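Local coordinates for protein endoglucanase EG-II (Hypocrea jecorina, PDB 3QR3) that hydrolyses internal beta-1,4-glucosidic bonds of cellulose, as an endo-1,4-beta-glucanase whose catalytic domain is a glycoside hydrolase family 5 TIM barrel, at residues L62-G65 against W66-V70; G76-S80 against T81-K85; S243-A246 against T247-Q251; Q275-Q278 against Y279-Q282. One frame throughout, in Å; residues are numbered along the deposited sequence.

Contact 1. Residues L62-G65 against W66-V70; sequences LPVG and WQYLV
The carbonyl of Gly-65 points into the first turn of helix 66-69 and takes two weak backbone bonds, from Tyr-68 N at 3.1 Å and from Leu-69 N at 3.3 Å, the second the straighter at 152°. Gly-65 is the N-cap residue, and Val-64 just before it supplies the side chain that packs on the new helix. Its two methyls divide the work. CG2, anti to the backbone N, lies 3.8 Å from CD2 of Tyr-68, meeting that ring obliquely, and 4.0 Å from CG of Leu-69; CG1 touches Leu-69 CD1, also at 4.0 Å. This is the C-terminal end of a barrel strand: 59-64, hydrogen-bonded to strand 99-104, leads through Gly-65 into a short helix of the loop that leads on to helix 80-95. Leu-69 crosses Val-64 at about a right angle, and its CG also lies 3.9 Å from Gly-65 O. Trimming Leu-69 to an alanine would probably open a gap beside both valine methyls and against Ile-104 of strand 99-104. Phe-13 meets the Tyr-68 ring with the planes at about 55°, while Trp-66 points the other way, edge-to-face with Trp-110. NE2 of Gln-67 is hydrogen-bonded to Gly-21 O and Asn-111 OD1.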
loop_
_atom_site.group_PDB
_atom_site.type_symbol
_atom_site.label_atom_id
_atom_site.label_comp_id
_atom_site.label_asym_id
_atom_site.label_seq_id
_atom_site.Cartn_x
_atom_site.Cartn_y
_atom_site.Cartn_z
ATOM N N LEU A 62 -0.954 5.603 0.786
ATOM C CA LEU A 62 -1.172 6.443 1.964
ATOM C C LEU A 62 -1.734 5.614 3.111
ATOM O O LEU A 62 -2.961 5.530 3.295
ATOM C CB LEU A 62 -2.128 7.589 1.625
ATOM C CG LEU A 62 -1.829 8.422 0.368
ATOM C CD1 LEU A 62 -2.851 9.552 0.212
ATOM C CD2 LEU A 62 -0.422 8.999 0.404
ATOM N N PRO A 63 -0.839 4.988 3.885
ATOM C CA PRO A 63 -1.228 4.117 4.993
ATOM C C PRO A 63 -1.962 4.893 6.060
ATOM O O PRO A 63 -1.538 5.995 6.406
ATOM C CB PRO A 63 0.116 3.645 5.558
ATOM C CG PRO A 63 1.082 3.845 4.482
ATOM C CD PRO A 63 0.620 5.058 3.733
ATOM N N VAL A 64 -3.045 4.321 6.580
ATOM C CA VAL A 64 -3.770 4.955 7.675
ATOM C C VAL A 64 -4.437 3.899 8.541
ATOM O O VAL A 64 -4.864 2.845 8.048
ATOM C CB VAL A 64 -4.811 5.973 7.167
ATOM C CG1 VAL A 64 -5.766 5.306 6.198
ATOM C CG2 VAL A 64 -5.574 6.594 8.359
ATOM N N GLY A 65 -4.506 4.174 9.835
ATOM C CA GLY A 65 -5.123 3.248 10.763
ATOM C C GLY A 65 -6.634 3.272 10.652
ATOM O O GLY A 65 -7.247 4.335 10.557
ATOM N N TRP A 66 -7.235 2.087 10.641
ATOM C CA TRP A 66 -8.689 1.951 10.704
ATOM C C TRP A 66 -9.241 2.769 11.879
ATOM O O TRP A 66 -10.177 3.551 11.720
ATOM C CB TRP A 66 -9.024 0.473 10.887
ATOM C CG TRP A 66 -10.464 0.090 10.843
ATOM C CD1 TRP A 66 -11.557 0.912 10.766
ATOM C CD2 TRP A 66 -10.964 -1.245 10.906
ATOM N NE1 TRP A 66 -12.714 0.154 10.755
ATOM C CE2 TRP A 66 -12.373 -1.171 10.854
ATOM C CE3 TRP A 66 -10.354 -2.501 11.013
ATOM C CZ2 TRP A 66 -13.181 -2.309 10.899
ATOM C CZ3 TRP A 66 -11.156 -3.627 11.057
ATOM C CH2 TRP A 66 -12.557 -3.522 10.997
ATOM N N GLN A 67 -8.639 2.599 13.050
ATOM C CA GLN A 67 -9.119 3.268 14.264
ATOM C C GLN A 67 -9.123 4.774 14.089
ATOM O O GLN A 67 -9.990 5.468 14.613
ATOM C CB GLN A 67 -8.276 2.879 15.489
ATOM C CG GLN A 67 -8.504 1.436 15.962
ATOM C CD GLN A 67 -7.600 0.425 15.256
ATOM O OE1 GLN A 67 -7.217 0.609 14.090
ATOM N NE2 GLN A 67 -7.238 -0.638 15.968
ATOM N N TYR A 68 -8.152 5.282 13.342
ATOM C CA TYR A 68 -8.070 6.716 13.114
ATOM C C TYR A 68 -9.284 7.231 12.327
ATOM O O TYR A 68 -9.882 8.252 12.675
ATOM C CB TYR A 68 -6.780 7.087 12.368
ATOM C CG TYR A 68 -6.707 8.567 12.111
ATOM C CD1 TYR A 68 -6.376 9.451 13.132
ATOM C CD2 TYR A 68 -7.006 9.085 10.862
ATOM C CE1 TYR A 68 -6.334 10.806 12.912
ATOM C CE2 TYR A 68 -6.961 10.441 10.626
ATOM C CZ TYR A 68 -6.626 11.294 11.656
ATOM O OH TYR A 68 -6.590 12.643 11.417
ATOM N N LEU A 69 -9.637 6.522 11.259
ATOM C CA LEU A 69 -10.677 6.996 10.349
ATOM C C LEU A 69 -12.043 7.051 11.016
ATOM O O LEU A 69 -12.849 7.927 10.714
ATOM C CB LEU A 69 -10.737 6.139 9.074
ATOM C CG LEU A 69 -9.539 6.307 8.127
ATOM C CD1 LEU A 69 -9.682 5.410 6.916
ATOM C CD2 LEU A 69 -9.351 7.768 7.703
ATOM N N VAL A 70 -12.302 6.116 11.924
ATOM C CA VAL A 70 -13.580 6.084 12.615
ATOM C C VAL A 70 -13.446 6.582 14.055
ATOM O O VAL A 70 -14.354 6.419 14.857
ATOM C CB VAL A 70 -14.187 4.674 12.611
ATOM C CG1 VAL A 70 -14.547 4.251 11.182
ATOM C CG2 VAL A 70 -13.231 3.678 13.257
#

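Contact 2. Residues G76-S80 against T81-K85; sequences GNLDS and TSISK
Asp-79 OD2 receives the backbone N-H of Ser-82 at 2.9 Å, almost straight at 167° and on the anti lone pair, and it lies equally close, 2.9 Å, to Thr-81 N. This is an N-cap: Asp-79 stands right before helix 80-95 and its carboxylate caps the N-H of Ser-82 in the first turn, where its negative charge would probably suit the positive end of the helix dipole. The side chain gets there because CG is anti to the backbone N (chi1 174°), which carries the carboxylate forward over the turn. Replacing Asp-79 with an alanine would probably leave the N-H of Ser-82 without its capping acceptor and fray the start of the helix. The same residue's carbonyl O takes Ile-83 N in a nearly linear bond of 173°, beginning the regular helical pattern that Ser-84 N continues on Ser-80 O. Ser-82 OG is hydrogen-bonded to Tyr-68 O, which ties the capped turn to helix 66-69. On the side facing helix 122-136, Leu-78 and Ile-83 cross at a slant, and both reach that helix, the leucine at Leu-128 and Leu-132, the isoleucine at Lys-135. Between these two, Leu-78 CD1 stands 4.0 Å from Ile-83 CG1 and 4.1 Å from Ile-83 CD1.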
loop_
_atom_site.group_PDB
_atom_site.type_symbol
_atom_site.label_atom_id
_atom_site.label_comp_id
_atom_site.label_asym_id
_atom_site.label_seq_id
_atom_site.Cartn_x
_atom_site.Cartn_y
_atom_site.Cartn_z
ATOM N N GLY A 76 -18.674 2.447 13.056
ATOM C CA GLY A 76 -19.317 3.755 13.048
ATOM C C GLY A 76 -19.090 4.576 11.792
ATOM O O GLY A 76 -18.460 4.117 10.838
ATOM N N ASN A 77 -19.624 5.792 11.780
ATOM C CA ASN A 77 -19.410 6.701 10.667
ATOM C C ASN A 77 -17.965 7.182 10.686
ATOM O O ASN A 77 -17.353 7.269 11.748
ATOM C CB ASN A 77 -20.373 7.892 10.752
ATOM C CG ASN A 77 -21.835 7.478 10.585
ATOM O OD1 ASN A 77 -22.141 6.465 9.954
ATOM N ND2 ASN A 77 -22.743 8.267 11.154
ATOM N N LEU A 78 -17.403 7.461 9.517
ATOM C CA LEU A 78 -16.079 8.077 9.474
ATOM C C LEU A 78 -16.126 9.339 10.333
ATOM O O LEU A 78 -17.092 10.111 10.259
ATOM C CB LEU A 78 -15.696 8.448 8.042
ATOM C CG LEU A 78 -15.629 7.316 7.008
ATOM C CD1 LEU A 78 -15.302 7.881 5.629
ATOM C CD2 LEU A 78 -14.606 6.273 7.417
ATOM N N ASP A 79 -15.098 9.541 11.152
ATOM C CA ASP A 79 -15.001 10.735 11.999
ATOM C C ASP A 79 -14.704 11.937 11.114
ATOM O O ASP A 79 -13.775 11.902 10.310
ATOM C CB ASP A 79 -13.897 10.554 13.046
ATOM C CG ASP A 79 -13.652 11.817 13.869
ATOM O OD1 ASP A 79 -14.195 11.906 14.990
ATOM O OD2 ASP A 79 -12.922 12.719 13.398
ATOM N N SER A 80 -15.490 13.001 11.252
ATOM C CA SER A 80 -15.397 14.124 10.325
ATOM C C SER A 80 -14.015 14.785 10.334
ATOM O O SER A 80 -13.503 15.174 9.284
ATOM C CB SER A 80 -16.500 15.154 10.595
ATOM O OG SER A 80 -16.450 15.622 11.930
ATOM N N THR A 81 -13.400 14.901 11.504
ATOM C CA THR A 81 -12.062 15.469 11.549
ATOM C C THR A 81 -11.063 14.557 10.862
ATOM O O THR A 81 -10.285 14.994 10.012
ATOM C CB THR A 81 -11.580 15.691 12.988
ATOM O OG1 THR A 81 -12.457 16.612 13.644
ATOM C CG2 THR A 81 -10.165 16.241 12.975
ATOM N N SER A 82 -11.073 13.289 11.245
ATOM C CA SER A 82 -10.097 12.336 10.726
ATOM C C SER A 82 -10.139 12.258 9.206
ATOM O O SER A 82 -9.098 12.332 8.543
ATOM C CB SER A 82 -10.334 10.950 11.330
ATOM O OG SER A 82 -10.201 11.007 12.738
ATOM N N ILE A 83 -11.337 12.113 8.647
ATOM C CA ILE A 83 -11.451 11.936 7.196
ATOM C C ILE A 83 -11.079 13.235 6.483
ATOM O O ILE A 83 -10.489 13.216 5.417
ATOM C CB ILE A 83 -12.849 11.415 6.762
ATOM C CG1 ILE A 83 -12.834 11.007 5.287
ATOM C CG2 ILE A 83 -13.932 12.466 7.012
ATOM C CD1 ILE A 83 -11.815 9.919 4.959
ATOM N N SER A 84 -11.399 14.364 7.104
ATOM C CA SER A 84 -11.038 15.672 6.572
ATOM C C SER A 84 -9.513 15.849 6.467
ATOM O O SER A 84 -8.993 16.330 5.461
ATOM C CB SER A 84 -11.639 16.770 7.460
ATOM O OG SER A 84 -11.241 18.054 7.015
ATOM N N LYS A 85 -8.803 15.471 7.523
ATOM C CA LYS A 85 -7.346 15.532 7.526
ATOM C C LYS A 85 -6.761 14.542 6.514
ATOM O O LYS A 85 -5.927 14.901 5.695
ATOM C CB LYS A 85 -6.804 15.237 8.929
ATOM C CG LYS A 85 -7.093 16.332 9.970
ATOM C CD LYS A 85 -6.410 17.649 9.589
ATOM C CE LYS A 85 -6.578 18.703 10.683
ATOM N NZ LYS A 85 -5.707 19.887 10.435
#

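Contact 3. Residues S243-A246 against T247-Q251; sequences SPLA and TWLRQ. With SO4 (sulfate ion), chain K.
The indole of Trp-248 meets a sulfate ion at its edge, the sulfur lying in the ring plane, while CD1 of Leu-245 comes to its six-membered ring obliquely, 4.2 Å from CE3. The edge contact is a true bond: NE1 donates to O4 of the sulfate over 3.0 Å at 163°. Sulfate O1 also lies 3.6 Å from CZ2, farther round the same edge. The anion is probably from the crystallisation liquor. The other flat group, the guanidinium of Arg-250, has Ala-246 O over one face, 4.1 Å above its plane and toward the rim. Its NE makes a salt bridge with Asp-285 OD2 and NH2 bonds to Asn-283 OD1. Leu-245 and Leu-249, one turn apart, slant across each other with CG of the first 3.8 Å from CD1 of the second, and both rest on Tyr-287 of strand 287-296. On the outer side one water joins Ser-243 O, Ser-243 OG and Thr-247 OG1, donating to the carbonyl. Four i to i+4 backbone bonds, among them Leu-249 N to Leu-245 O at 2.8 Å, run beneath these side chains, an amphipathic helix as in the outer layer of a TIM barrel.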
loop_
_atom_site.group_PDB
_atom_site.type_symbol
_atom_site.label_atom_id
_atom_site.label_comp_id
_atom_site.label_asym_id
_atom_site.label_seq_id
_atom_site.Cartn_x
_atom_site.Cartn_y
_atom_site.Cartn_z
ATOM N N SER A 243 9.522 -14.497 -10.365
ATOM C CA SER A 243 9.466 -15.320 -11.577
ATOM C C SER A 243 8.265 -16.283 -11.539
ATOM O O SER A 243 7.422 -16.256 -12.442
ATOM C CB SER A 243 10.791 -16.066 -11.830
ATOM O OG SER A 243 10.700 -16.874 -13.007
ATOM N N PRO A 244 8.163 -17.117 -10.487
ATOM C CA PRO A 244 6.996 -18.005 -10.373
ATOM C C PRO A 244 5.688 -17.221 -10.373
ATOM O O PRO A 244 4.689 -17.684 -10.923
ATOM C CB PRO A 244 7.180 -18.670 -9.009
ATOM C CG PRO A 244 8.615 -18.529 -8.685
ATOM C CD PRO A 244 9.129 -17.317 -9.395
ATOM N N LEU A 245 5.674 -16.047 -9.749
ATOM C CA LEU A 245 4.445 -15.261 -9.714
ATOM C C LEU A 245 4.089 -14.736 -11.108
ATOM O O LEU A 245 2.937 -14.795 -11.522
ATOM C CB LEU A 245 4.552 -14.107 -8.706
ATOM C CG LEU A 245 3.313 -13.225 -8.546
ATOM C CD1 LEU A 245 2.054 -14.071 -8.287
ATOM C CD2 LEU A 245 3.529 -12.225 -7.417
ATOM N N ALA A 246 5.080 -14.218 -11.830
ATOM C CA ALA A 246 4.846 -13.728 -13.191
ATOM C C ALA A 246 4.205 -14.806 -14.071
ATOM O O ALA A 246 3.236 -14.547 -14.794
ATOM C CB ALA A 246 6.155 -13.231 -13.825
ATOM N N THR A 247 4.767 -16.007 -14.014
ATOM C CA THR A 247 4.264 -17.138 -14.787
ATOM C C THR A 247 2.809 -17.410 -14.453
ATOM O O THR A 247 1.969 -17.535 -15.351
ATOM C CB THR A 247 5.082 -18.405 -14.493
ATOM O OG1 THR A 247 6.450 -18.171 -14.853
ATOM C CG2 THR A 247 4.534 -19.609 -15.286
ATOM N N TRP A 248 2.519 -17.497 -13.155
ATOM C CA TRP A 248 1.160 -17.736 -12.683
ATOM C C TRP A 248 0.200 -16.633 -13.146
ATOM O O TRP A 248 -0.876 -16.908 -13.681
ATOM C CB TRP A 248 1.129 -17.863 -11.155
ATOM C CG TRP A 248 -0.240 -18.190 -10.651
ATOM C CD1 TRP A 248 -0.794 -19.431 -10.539
ATOM C CD2 TRP A 248 -1.243 -17.261 -10.222
ATOM N NE1 TRP A 248 -2.077 -19.334 -10.061
ATOM C CE2 TRP A 248 -2.378 -18.013 -9.859
ATOM C CE3 TRP A 248 -1.290 -15.868 -10.106
ATOM C CZ2 TRP A 248 -3.549 -17.420 -9.386
ATOM C CZ3 TRP A 248 -2.456 -15.280 -9.638
ATOM C CH2 TRP A 248 -3.568 -16.057 -9.281
ATOM N N LEU A 249 0.601 -15.385 -12.944
ATOM C CA LEU A 249 -0.209 -14.254 -13.365
ATOM C C LEU A 249 -0.497 -14.296 -14.854
ATOM O O LEU A 249 -1.614 -14.013 -15.297
ATOM C CB LEU A 249 0.508 -12.945 -13.031
ATOM C CG LEU A 249 0.573 -12.571 -11.543
ATOM C CD1 LEU A 249 1.488 -11.374 -11.339
ATOM C CD2 LEU A 249 -0.823 -12.289 -10.997
ATOM N N ARG A 250 0.526 -14.627 -15.635
ATOM C CA ARG A 250 0.423 -14.517 -17.080
ATOM C C ARG A 250 -0.486 -15.612 -17.623
ATOM O O ARG A 250 -1.319 -15.367 -18.498
ATOM C CB ARG A 250 1.815 -14.578 -17.723
ATOM C CG ARG A 250 1.837 -14.210 -19.194
ATOM C CD ARG A 250 3.269 -14.094 -19.737
ATOM N NE ARG A 250 3.941 -12.915 -19.203
ATOM C CZ ARG A 250 5.022 -12.946 -18.430
ATOM N NH1 ARG A 250 5.579 -14.112 -18.118
ATOM N NH2 ARG A 250 5.557 -11.809 -17.979
ATOM N N GLN A 251 -0.323 -16.822 -17.101
ATOM C CA GLN A 251 -1.194 -17.930 -17.490
ATOM C C GLN A 251 -2.647 -17.654 -17.142
ATOM O O GLN A 251 -3.558 -18.119 -17.838
ATOM C CB GLN A 251 -0.747 -19.222 -16.822
ATOM C CG GLN A 251 0.519 -19.776 -17.406
ATOM C CD GLN A 251 1.104 -20.874 -16.550
ATOM O OE1 GLN A 251 1.939 -21.657 -17.004
ATOM N NE2 GLN A 251 0.670 -20.938 -15.297
HETATM S S SO4 K . -5.666 -20.867 -9.351
HETATM O O1 SO4 K . -5.622 -20.124 -8.104
HETATM O O2 SO4 K . -6.476 -22.066 -9.165
HETATM O O3 SO4 K . -6.268 -20.017 -10.384
HETATM O O4 SO4 K . -4.301 -21.249 -9.713
HETATM O O HOH W 1 8.580 -16.242 -15.144
#

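Contact 4. Residues Q275-Q278 against Y279-Q282; sequences QQIQ and YLNQ
Asn-281 lies along Ile-277, one helical turn back, and can be followed outward atom by atom. Its CB stands 3.5 Å from Ile-277 O and is also close to Gln-278 O. CG, held anti to its own carbonyl carbon (chi1 -79°), stays over the same Ile-277 oxygen. At the tip ND2 lies 3.5 Å from Ile-277 O and 3.7 Å from the isoleucine CG2, the two side chains running side by side and pointing the same way. The other tip atom, OD1, is taken up elsewhere, as acceptor for Val-3 N and Arg-327 NH2, so the amide is fixed from beyond the helix and the chain's N-terminal residues are tied to it. Ile-277 in turn sends CD1 to within 4.4 Å of CD1 of Leu-280, a loose apolar contact.

The outer face is polar. Gln-278 and Gln-282 are both extended beyond CG and cross at a slant, with their amide planes 34° apart. Gln-278 OE1 is 3.5 Å from Gln-282 NE2, but the angle is poor and no hydrogen bond results. The backbone carries the regular i to i+4 ladder, from Tyr-279 N to Gln-275 O through to Gln-282 N to Gln-278 O at 2.9 Å.

Helix 267-281 is the crossover of the beta-alpha-beta unit that joins strand 256-261 to strand 287-296. Leu-280 packs on Leu-258 of the first strand and on Tyr-287 and Tyr-290 of the second, Ile-277 also reaches Tyr-290, and Tyr-279 lies against Ile-238 and Phe-242 of helix 238-251.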
loop_
_atom_site.group_PDB
_atom_site.type_symbol
_atom_site.label_atom_id
_atom_site.label_comp_id
_atom_site.label_asym_id
_atom_site.label_seq_id
_atom_site.Cartn_x
_atom_site.Cartn_y
_atom_site.Cartn_z
ATOM N N GLN A 275 18.058 -4.964 -9.477
ATOM C CA GLN A 275 17.757 -6.234 -10.137
ATOM C C GLN A 275 16.277 -6.571 -10.007
ATOM O O GLN A 275 15.649 -6.996 -10.967
ATOM C CB GLN A 275 18.613 -7.366 -9.561
ATOM C CG GLN A 275 20.084 -7.217 -9.918
ATOM C CD GLN A 275 20.977 -8.217 -9.220
ATOM O OE1 GLN A 275 20.543 -8.953 -8.333
ATOM N NE2 GLN A 275 22.245 -8.241 -9.611
ATOM N N GLN A 276 15.720 -6.365 -8.816
ATOM C CA GLN A 276 14.320 -6.668 -8.584
ATOM C C GLN A 276 13.433 -5.818 -9.486
ATOM O O GLN A 276 12.547 -6.333 -10.172
ATOM C CB GLN A 276 13.939 -6.430 -7.117
ATOM C CG GLN A 276 12.515 -6.911 -6.801
ATOM C CD GLN A 276 12.076 -6.549 -5.398
ATOM O OE1 GLN A 276 11.703 -5.406 -5.123
ATOM N NE2 GLN A 276 12.112 -7.520 -4.504
ATOM N N ILE A 277 13.680 -4.514 -9.470
ATOM C CA ILE A 277 12.902 -3.562 -10.249
ATOM C C ILE A 277 13.029 -3.846 -11.740
ATOM O O ILE A 277 12.058 -3.734 -12.490
ATOM C CB ILE A 277 13.372 -2.120 -9.976
ATOM C CG1 ILE A 277 13.174 -1.778 -8.500
ATOM C CG2 ILE A 277 12.611 -1.127 -10.848
ATOM C CD1 ILE A 277 11.755 -1.959 -8.026
ATOM N N GLN A 278 14.230 -4.212 -12.173
ATOM C CA GLN A 278 14.437 -4.488 -13.582
ATOM C C GLN A 278 13.557 -5.662 -14.013
ATOM O O GLN A 278 12.952 -5.630 -15.085
ATOM C CB GLN A 278 15.904 -4.783 -13.892
ATOM C CG GLN A 278 16.121 -5.103 -15.369
ATOM C CD GLN A 278 17.514 -5.624 -15.668
ATOM O OE1 GLN A 278 18.028 -5.441 -16.770
ATOM N NE2 GLN A 278 18.131 -6.283 -14.688
ATOM N N TYR A 279 13.478 -6.686 -13.168
ATOM C CA TYR A 279 12.670 -7.853 -13.496
ATOM C C TYR A 279 11.186 -7.503 -13.558
ATOM O O TYR A 279 10.456 -8.014 -14.410
ATOM C CB TYR A 279 12.927 -9.022 -12.536
ATOM C CG TYR A 279 12.211 -10.289 -12.990
ATOM C CD1 TYR A 279 12.758 -11.104 -13.979
ATOM C CD2 TYR A 279 10.980 -10.650 -12.448
ATOM C CE1 TYR A 279 12.099 -12.252 -14.412
ATOM C CE2 TYR A 279 10.312 -11.801 -12.872
ATOM C CZ TYR A 279 10.881 -12.593 -13.857
ATOM O OH TYR A 279 10.230 -13.723 -14.279
ATOM N N LEU A 280 10.731 -6.637 -12.660
ATOM C CA LEU A 280 9.343 -6.203 -12.707
ATOM C C LEU A 280 9.091 -5.436 -13.997
ATOM O O LEU A 280 8.075 -5.641 -14.668
ATOM C CB LEU A 280 8.987 -5.339 -11.498
ATOM C CG LEU A 280 9.079 -6.027 -10.133
ATOM C CD1 LEU A 280 8.712 -5.034 -9.026
ATOM C CD2 LEU A 280 8.203 -7.268 -10.090
ATOM N N ASN A 281 10.016 -4.553 -14.348
ATOM C CA ASN A 281 9.884 -3.781 -15.582
ATOM C C ASN A 281 9.890 -4.657 -16.844
ATOM O O ASN A 281 9.234 -4.328 -17.826
ATOM C CB ASN A 281 10.974 -2.716 -15.672
ATOM C CG ASN A 281 10.673 -1.494 -14.812
ATOM O OD1 ASN A 281 9.507 -1.166 -14.547
ATOM N ND2 ASN A 281 11.725 -0.806 -14.386
ATOM N N GLN A 282 10.633 -5.759 -16.814
ATOM C CA GLN A 282 10.650 -6.703 -17.943
ATOM C C GLN A 282 9.435 -7.620 -17.963
ATOM O O GLN A 282 9.285 -8.441 -18.879
ATOM C CB GLN A 282 11.917 -7.552 -17.911
ATOM C CG GLN A 282 13.181 -6.743 -18.196
ATOM C CD GLN A 282 14.449 -7.541 -17.987
ATOM O OE1 GLN A 282 14.457 -8.546 -17.281
ATOM N NE2 GLN A 282 15.536 -7.082 -18.587
#

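In the fold
The four contacts come one after another along the chain and belong to one TIM barrel with eight parallel strands. Contacts 1 and 2, with centres 10 Å apart, occupy consecutive elements and touch: Leu-69 O and Asp-79 N, 2.8 Å apart, probably form a hydrogen bond. Contacts 3 and 4 lie on helices 238-251 and 267-281 of successive beta-alpha-beta units, with centres 14 Å apart; a weak hydrogen bond joins Ser-243 OG to Tyr-279 OH. The two pairs lie on opposite sides of the chain's centre; contacts 2 and 3 are about 40 Å apart between centres. Contact 1 begins on a barrel strand and the other three lie in the surrounding layer, so the pairs sample two distant parts of the barrel.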